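Local coordinates for protein phosphoribosylaminoimidazole carboxylase, ATPase subunit (Thermus thermophilus, PDB 3AW8) that probably catalyses the ATP-dependent carboxylation of 5-aminoimidazole ribonucleotide with bicarbonate to give N5-carboxyaminoimidazole ribonucleotide in purine biosynthesis, at residues E46-G51 against N69-A74. Numbering follows the deposited sequence.
Sequences EFLDEG and NVPVEA
Phe47 lies against Val70, Pro71 and Ala74 and buries the most surface in the contact between the turn at 46-49 and the lead-in and first turn of helix 72-81. With CG beside its backbone N and anti to the carbonyl carbon (chi1 -66°), its ring is placed so that Val70 CG2 lies over one face, 3.9 Å from the centroid of the Phe47 ring and 12° off the normal, a CH-pi contact. At the root of the same side chain, Phe47 CB meets Pro71 CD at 3.6 Å, and the two side chains cross at about a right angle. The methyl of Ala74 packs beside this root, its CB 4.2 Å from Phe47 CB. Phe47 is buried, with Pro30 and the ring of Phe67 among its further neighbours. Leu48, more exposed, brings its CD2 branch obliquely against Pro71, 3.7 Å from Pro71 CB, while Glu73 CB and OE1 both lie 4.1 Å from Leu48 CD2. Asp49, held in the type I turn by its N bonding to Glu46 O at 3.1 Å, is the N-cap of helix 50-57 and accepts a weak bond from Gly51 N through OD2. Farther on, Glu50 forms a salt bridge with Arg77 of helix 72-81. The contact thus joins the connections from the two outermost strands of the parallel sheet, 41-44 and 62-65, to their following helices in the Rossmann-like preATP-grasp domain.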
ATOM      1  N   GLU A  46      -4.237  -0.662  29.633  1.00 47.30           N
ATOM      2  CA  GLU A  46      -4.323  -2.119  29.752  1.00 48.20           C
ATOM      3  C   GLU A  46      -5.677  -2.553  29.208  1.00 45.75           C
ATOM      4  O   GLU A  46      -6.644  -1.810  29.302  1.00 43.65           O
ATOM      5  CB  GLU A  46      -4.203  -2.546  31.218  1.00 51.46           C
ATOM      6  CG  GLU A  46      -2.936  -2.070  31.918  1.00 56.10           C
ATOM      7  CD  GLU A  46      -1.684  -2.768  31.410  1.00 61.19           C
ATOM      8  OE1 GLU A  46      -0.572  -2.387  31.843  1.00 63.41           O
ATOM      9  OE2 GLU A  46      -1.806  -3.699  30.580  1.00 63.41           O
ATOM     10  N   PHE A  47      -5.746  -3.750  28.638  1.00 45.99           N
ATOM     11  CA  PHE A  47      -7.001  -4.258  28.087  1.00 47.82           C
ATOM     12  C   PHE A  47      -8.028  -4.544  29.171  1.00 48.38           C
ATOM     13  O   PHE A  47      -9.228  -4.570  28.904  1.00 48.60           O
ATOM     14  CB  PHE A  47      -6.754  -5.532  27.276  1.00 47.35           C
ATOM     15  CG  PHE A  47      -5.939  -5.308  26.039  1.00 50.20           C
ATOM     16  CD1 PHE A  47      -6.434  -4.535  24.993  1.00 48.24           C
ATOM     17  CD2 PHE A  47      -4.662  -5.859  25.920  1.00 50.76           C
ATOM     18  CE1 PHE A  47      -5.673  -4.312  23.849  1.00 49.15           C
ATOM     19  CE2 PHE A  47      -3.894  -5.640  24.782  1.00 49.96           C
ATOM     20  CZ  PHE A  47      -4.397  -4.866  23.744  1.00 48.87           C
ATOM     21  N   LEU A  48      -7.553  -4.757  30.393  1.00 49.21           N
ATOM     22  CA  LEU A  48      -8.450  -5.035  31.498  1.00 51.15           C
ATOM     23  C   LEU A  48      -8.772  -3.792  32.320  1.00 52.18           C
ATOM     24  O   LEU A  48      -9.429  -3.879  33.360  1.00 53.68           O
ATOM     25  CB  LEU A  48      -7.875  -6.141  32.379  1.00 50.47           C
ATOM     26  CG  LEU A  48      -7.819  -7.468  31.618  1.00 51.09           C
ATOM     27  CD1 LEU A  48      -7.335  -8.573  32.543  1.00 48.85           C
ATOM     28  CD2 LEU A  48      -9.200  -7.791  31.043  1.00 48.70           C
ATOM     29  N   ASP A  49      -8.303  -2.640  31.845  1.00 52.02           N
ATOM     30  CA  ASP A  49      -8.584  -1.364  32.490  1.00 52.39           C
ATOM     31  C   ASP A  49      -9.877  -0.910  31.819  1.00 52.41           C
ATOM     32  O   ASP A  49      -9.861  -0.322  30.735  1.00 53.37           O
ATOM     33  CB  ASP A  49      -7.453  -0.367  32.220  1.00 54.13           C
ATOM     34  CG  ASP A  49      -7.808   1.063  32.630  1.00 58.31           C
ATOM     35  OD1 ASP A  49      -6.901   1.926  32.578  1.00 59.34           O
ATOM     36  OD2 ASP A  49      -8.981   1.334  32.991  1.00 58.09           O
ATOM     37  N   GLU A  50     -10.999  -1.205  32.464  1.00 51.58           N
ATOM     38  CA  GLU A  50     -12.308  -0.874  31.920  1.00 49.69           C
ATOM     39  C   GLU A  50     -12.406   0.579  31.479  1.00 47.79           C
ATOM     40  O   GLU A  50     -13.049   0.881  30.472  1.00 46.44           O
ATOM     41  CB  GLU A  50     -13.394  -1.194  32.949  1.00 50.68           C
ATOM     42  CG  GLU A  50     -14.751  -1.477  32.348  1.00 52.22           C
ATOM     43  CD  GLU A  50     -15.712  -2.094  33.345  1.00 54.09           C
ATOM     44  OE1 GLU A  50     -16.752  -2.625  32.905  1.00 55.37           O
ATOM     45  OE2 GLU A  50     -15.432  -2.046  34.564  1.00 54.18           O
ATOM     46  N   GLY A  51     -11.762   1.473  32.227  1.00 46.67           N
ATOM     47  CA  GLY A  51     -11.798   2.885  31.885  1.00 45.08           C
ATOM     48  C   GLY A  51     -11.236   3.143  30.500  1.00 45.28           C
ATOM     49  O   GLY A  51     -11.881   3.769  29.657  1.00 43.71           O
ATOM     50  N   ASN A  69      -3.581 -12.686  21.840  1.00 61.85           N
ATOM     51  CA  ASN A  69      -3.765 -13.050  23.232  1.00 60.27           C
ATOM     52  C   ASN A  69      -4.531 -11.998  24.009  1.00 58.72           C
ATOM     53  O   ASN A  69      -4.501 -11.980  25.241  1.00 59.36           O
ATOM     54  CB  ASN A  69      -2.425 -13.313  23.906  1.00 61.92           C
ATOM     55  CG  ASN A  69      -1.974 -14.740  23.736  1.00 64.58           C
ATOM     56  OD1 ASN A  69      -2.786 -15.624  23.453  1.00 66.53           O
ATOM     57  ND2 ASN A  69      -0.680 -14.984  23.921  1.00 64.69           N
ATOM     58  N   VAL A  70      -5.218 -11.118  23.290  1.00 54.54           N
ATOM     59  CA  VAL A  70      -6.003 -10.090  23.945  1.00 51.17           C
ATOM     60  C   VAL A  70      -6.999 -10.786  24.871  1.00 49.06           C
ATOM     61  O   VAL A  70      -7.568 -11.821  24.512  1.00 46.94           O
ATOM     62  CB  VAL A  70      -6.779  -9.242  22.920  1.00 50.64           C
ATOM     63  CG1 VAL A  70      -7.840 -10.092  22.220  1.00 47.37           C
ATOM     64  CG2 VAL A  70      -7.402  -8.047  23.615  1.00 49.73           C
ATOM     65  N   PRO A  71      -7.202 -10.238  26.085  1.00 47.85           N
ATOM     66  CA  PRO A  71      -8.135 -10.810  27.063  1.00 45.64           C
ATOM     67  C   PRO A  71      -9.524 -10.887  26.458  1.00 44.50           C
ATOM     68  O   PRO A  71     -10.083  -9.868  26.077  1.00 46.15           O
ATOM     69  CB  PRO A  71      -8.077  -9.811  28.214  1.00 44.52           C
ATOM     70  CG  PRO A  71      -6.678  -9.302  28.143  1.00 44.47           C
ATOM     71  CD  PRO A  71      -6.499  -9.075  26.659  1.00 46.33           C
ATOM     72  N   VAL A  72     -10.081 -12.085  26.355  1.00 44.22           N
ATOM     73  CA  VAL A  72     -11.413 -12.230  25.777  1.00 45.88           C
ATOM     74  C   VAL A  72     -12.435 -11.410  26.575  1.00 47.45           C
ATOM     75  O   VAL A  72     -13.503 -11.054  26.071  1.00 47.13           O
ATOM     76  CB  VAL A  72     -11.852 -13.704  25.746  1.00 44.44           C
ATOM     77  CG1 VAL A  72     -12.151 -14.181  27.146  1.00 44.85           C
ATOM     78  CG2 VAL A  72     -13.063 -13.863  24.849  1.00 44.24           C
ATOM     79  N   GLU A  73     -12.101 -11.111  27.825  1.00 48.08           N
ATOM     80  CA  GLU A  73     -12.983 -10.315  28.663  1.00 50.97           C
ATOM     81  C   GLU A  73     -13.185  -8.924  28.051  1.00 49.86           C
ATOM     82  O   GLU A  73     -14.297  -8.391  28.049  1.00 49.60           O
ATOM     83  CB  GLU A  73     -12.398 -10.169  30.071  1.00 54.64           C
ATOM     84  CG  GLU A  73     -12.260 -11.465  30.867  1.00 60.32           C
ATOM     85  CD  GLU A  73     -11.043 -12.291  30.476  1.00 63.14           C
ATOM     86  OE1 GLU A  73      -9.921 -11.736  30.450  1.00 65.40           O
ATOM     87  OE2 GLU A  73     -11.204 -13.502  30.214  1.00 65.93           O
ATOM     88  N   ALA A  74     -12.103  -8.337  27.541  1.00 48.17           N
ATOM     89  CA  ALA A  74     -12.168  -7.012  26.926  1.00 47.08           C
ATOM     90  C   ALA A  74     -12.988  -7.034  25.637  1.00 46.79           C
ATOM     91  O   ALA A  74     -13.684  -6.073  25.322  1.00 47.40           O
ATOM     92  CB  ALA A  74     -10.767  -6.491  26.643  1.00 43.78           C
TER